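PDB 4K7B: extrinsic protein in photosystem II, which probably binds to the diatom photosystem II core as an extrinsic subunit and helps support oxygen evolution. Local coordinates for residues Arg19-Lys24 and Asn90-Leu95. Residues are numbered along the deposited sequence; the frame is centred on the assembly and turned at random.
Sequences RIAALK and NEIRPL. With SO4 (sulfate ion), chain C.
I92 and L95 of the loop 90-95, which runs extended from I92 onward, rest on I20, A21 and A22, where helix 6-21 passes into the turn A21-K24. In this all-helical protein of the PsbQ-like clan, the loop after helix 76-89 thus packs back on the first long helix. It leaves helix 76-89 through a Schellman motif, with E91 as C-prime residue. N90 O accepts a hydrogen bond from R13 NH1, further back on helix 6-21.

I92 comes next and points inward. Its CD1 meets I20 CD1 end to end at 4.2 Å, and its CG2 lies 4.3 Å from A21 CB. F45 and Y86 touch both isoleucines, which places the pair in the core between helices. The CB of R93 points away, while its carbonyl O comes 3.5 Å from A21 CB. P94 passes A21 with its CA 4.3 Å from CB.

With chi1 at -73°, L95 CG sits anti to the carbonyl carbon, 3.9 Å from A21 CB. Its CD1 packs against the A22 backbone, 3.8 Å from N, and 4.1 Å from A22 CB. One water takes the L95 N-H and donates to A21 O.

R19 faces elsewhere. Its NH1 and NH2 donate to O1 and O4 of a sulfate, likely a crystallisation component; the NH2 bond is straighter (161° against 146°). E38 salt-bridges R19 NE, and N40 also binds the sulfate. The junction is therefore mainly apolar, with a single water joining the two backbones at its exposed end.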
ATOM      1  N   ARG A  19      -5.333   3.634   1.326  1.00 10.31           N
ATOM      2  CA  ARG A  19      -4.188   4.101   2.126  1.00 10.54           C
ATOM      3  C   ARG A  19      -2.872   3.523   1.603  1.00 12.17           C
ATOM      4  O   ARG A  19      -1.840   4.214   1.544  1.00 12.05           O
ATOM      5  CB  ARG A  19      -4.378   3.778   3.612  1.00 11.10           C
ATOM      6  CG  ARG A  19      -5.415   4.664   4.285  1.00 12.00           C
ATOM      7  CD  ARG A  19      -5.713   4.286   5.738  1.00 11.45           C
ATOM      8  NE  ARG A  19      -4.504   4.181   6.566  1.00 18.50           N
ATOM      9  CZ  ARG A  19      -4.506   3.857   7.862  1.00 19.77           C
ATOM     10  NH1 ARG A  19      -5.653   3.613   8.488  1.00 20.31           N
ATOM     11  NH2 ARG A  19      -3.359   3.769   8.543  1.00 16.98           N
ATOM     12  N   ILE A  20      -2.904   2.256   1.209  1.00  9.76           N
ATOM     13  CA  ILE A  20      -1.702   1.619   0.684  1.00 12.18           C
ATOM     14  C   ILE A  20      -1.313   2.174  -0.698  1.00 10.91           C
ATOM     15  O   ILE A  20      -0.144   2.460  -0.949  1.00 12.03           O
ATOM     16  CB  ILE A  20      -1.866   0.082   0.671  1.00 11.08           C
ATOM     17  CG1 ILE A  20      -1.982  -0.418   2.116  1.00 11.08           C
ATOM     18  CG2 ILE A  20      -0.733  -0.582  -0.083  1.00 13.29           C
ATOM     19  CD1 ILE A  20      -2.569  -1.817   2.231  1.00 13.50           C
ATOM     20  N   ALA A  21      -2.290   2.375  -1.567  1.00 10.00           N
ATOM     21  CA  ALA A  21      -2.007   2.912  -2.888  1.00 10.37           C
ATOM     22  C   ALA A  21      -1.447   4.325  -2.800  1.00 10.39           C
ATOM     23  O   ALA A  21      -0.623   4.722  -3.628  1.00 13.66           O
ATOM     24  CB  ALA A  21      -3.274   2.896  -3.742  1.00 12.13           C
ATOM     25  N   ALA A  22      -1.899   5.079  -1.798  1.00 10.29           N
ATOM     26  CA  ALA A  22      -1.468   6.463  -1.629  1.00 11.83           C
ATOM     27  C   ALA A  22       0.013   6.570  -1.287  1.00 13.43           C
ATOM     28  O   ALA A  22       0.575   7.668  -1.334  1.00 15.86           O
ATOM     29  CB  ALA A  22      -2.312   7.159  -0.558  1.00 14.09           C
ATOM     30  N   LEU A  23       0.633   5.447  -0.926  1.00 11.23           N
ATOM     31  CA  LEU A  23       2.066   5.438  -0.626  1.00 13.52           C
ATOM     32  C   LEU A  23       2.966   5.535  -1.860  1.00 13.67           C
ATOM     33  O   LEU A  23       4.181   5.551  -1.707  1.00 14.59           O
ATOM     34  CB  LEU A  23       2.452   4.190   0.182  1.00 11.58           C
ATOM     35  CG  LEU A  23       1.875   4.159   1.594  1.00 11.11           C
ATOM     36  CD1 LEU A  23       2.042   2.783   2.225  1.00 13.10           C
ATOM     37  CD2 LEU A  23       2.527   5.231   2.443  1.00 14.51           C
ATOM     38  N   LYS A  24       2.396   5.603  -3.054  1.00 13.13           N
ATOM     39  CA  LYS A  24       3.204   5.562  -4.282  1.00 11.87           C
ATOM     40  C   LYS A  24       4.348   6.582  -4.284  1.00 12.29           C
ATOM     41  O   LYS A  24       5.492   6.239  -4.575  1.00 14.64           O
ATOM     42  CB  LYS A  24       2.327   5.763  -5.518  1.00 14.45           C
ATOM     43  CG  LYS A  24       3.106   5.677  -6.825  1.00 20.52           C
ATOM     44  CD  LYS A  24       2.179   5.842  -8.020  1.00 26.72           C
ATOM     45  CE  LYS A  24       2.959   6.047  -9.313  1.00 38.64           C
ATOM     46  NZ  LYS A  24       3.690   7.349  -9.320  1.00 41.39           N
ATOM     47  N   ASN A  90      -2.760  -8.456  -4.636  1.00 14.49           N
ATOM     48  CA  ASN A  90      -3.963  -8.248  -3.846  1.00 14.02           C
ATOM     49  C   ASN A  90      -5.031  -7.397  -4.522  1.00 13.64           C
ATOM     50  O   ASN A  90      -6.019  -7.015  -3.895  1.00 15.77           O
ATOM     51  CB  ASN A  90      -3.584  -7.701  -2.475  1.00 14.67           C
ATOM     52  CG  ASN A  90      -2.870  -8.740  -1.650  1.00 12.73           C
ATOM     53  OD1 ASN A  90      -3.490  -9.688  -1.184  1.00 16.11           O
ATOM     54  ND2 ASN A  90      -1.556  -8.613  -1.536  1.00 14.35           N
ATOM     55  N   GLU A  91      -4.818  -7.128  -5.809  1.00 13.83           N
ATOM     56  CA  GLU A  91      -5.761  -6.358  -6.620  1.00 15.04           C
ATOM     57  C   GLU A  91      -6.022  -4.985  -6.027  1.00 16.11           C
ATOM     58  O   GLU A  91      -7.149  -4.478  -6.070  1.00 19.76           O
ATOM     59  CB  GLU A  91      -7.078  -7.119  -6.839  1.00 15.92           C
ATOM     60  CG  GLU A  91      -6.933  -8.358  -7.700  1.00 25.40           C
ATOM     61  CD  GLU A  91      -8.241  -8.737  -8.370  1.00 35.95           C
ATOM     62  OE1 GLU A  91      -9.305  -8.593  -7.728  1.00 32.00           O
ATOM     63  OE2 GLU A  91      -8.206  -9.166  -9.543  1.00 49.05           O
ATOM     64  N   ILE A  92      -4.982  -4.392  -5.451  1.00 13.14           N
ATOM     65  CA  ILE A  92      -5.079  -3.009  -5.012  1.00 12.94           C
ATOM     66  C   ILE A  92      -4.611  -2.162  -6.171  1.00 15.61           C
ATOM     67  O   ILE A  92      -3.471  -2.283  -6.618  1.00 16.79           O
ATOM     68  CB  ILE A  92      -4.199  -2.723  -3.786  1.00 12.80           C
ATOM     69  CG1 ILE A  92      -4.558  -3.663  -2.633  1.00 14.25           C
ATOM     70  CG2 ILE A  92      -4.356  -1.270  -3.365  1.00 14.57           C
ATOM     71  CD1 ILE A  92      -3.580  -3.583  -1.463  1.00 13.85           C
ATOM     72  N   ARG A  93      -5.506  -1.324  -6.684  1.00 15.31           N
ATOM     73  CA  ARG A  93      -5.199  -0.548  -7.865  1.00 15.93           C
ATOM     74  C   ARG A  93      -4.522   0.762  -7.493  1.00 13.11           C
ATOM     75  O   ARG A  93      -4.819   1.340  -6.457  1.00 16.50           O
ATOM     76  CB  ARG A  93      -6.478  -0.313  -8.671  1.00 15.85           C
ATOM     77  CG  ARG A  93      -7.073  -1.634  -9.159  1.00 19.14           C
ATOM     78  CD  ARG A  93      -8.365  -1.461  -9.932  1.00 33.42           C
ATOM     79  NE  ARG A  93      -8.707  -2.697 -10.631  1.00 46.48           N
ATOM     80  CZ  ARG A  93      -9.361  -3.715 -10.082  1.00 50.94           C
ATOM     81  NH1 ARG A  93      -9.759  -3.646  -8.818  1.00 51.85           N
ATOM     82  NH2 ARG A  93      -9.621  -4.804 -10.794  1.00 52.00           N
ATOM     83  N   PRO A  94      -3.576   1.217  -8.319  1.00 15.01           N
ATOM     84  CA  PRO A  94      -2.976   2.523  -8.047  1.00 15.34           C
ATOM     85  C   PRO A  94      -4.014   3.635  -8.128  1.00 17.35           C
ATOM     86  O   PRO A  94      -5.100   3.446  -8.680  1.00 16.44           O
ATOM     87  CB  PRO A  94      -1.944   2.680  -9.162  1.00 20.81           C
ATOM     88  CG  PRO A  94      -1.669   1.285  -9.633  1.00 26.13           C
ATOM     89  CD  PRO A  94      -2.963   0.559  -9.488  1.00 19.31           C
ATOM     90  N   LEU A  95      -3.700   4.784  -7.552  1.00 20.07           N
ATOM     91  CA  LEU A  95      -4.631   5.904  -7.606  1.00 22.99           C
ATOM     92  C   LEU A  95      -4.436   6.710  -8.903  1.00 27.38           C
ATOM     93  O   LEU A  95      -3.402   6.611  -9.550  1.00 26.92           O
ATOM     94  CB  LEU A  95      -4.531   6.738  -6.321  1.00 21.55           C
ATOM     95  CG  LEU A  95      -5.177   6.021  -5.120  1.00 21.58           C
ATOM     96  CD1 LEU A  95      -4.717   6.604  -3.786  1.00 25.20           C
ATOM     97  CD2 LEU A  95      -6.708   6.022  -5.226  1.00 26.73           C
TER
HETATM   98  S   SO4 C 202      -4.535   4.171  12.104  1.00 36.94           S
HETATM   99  O1  SO4 C 202      -5.773   4.042  11.325  1.00 29.96           O
HETATM  100  O2  SO4 C 202      -4.300   5.576  12.435  1.00 39.24           O
HETATM  101  O3  SO4 C 202      -4.683   3.392  13.337  1.00 40.72           O
HETATM  102  O4  SO4 C 202      -3.384   3.673  11.345  1.00 27.70           O
HETATM  103  O   HOH W   1      -1.150   5.238  -6.568  1.00 30.29           O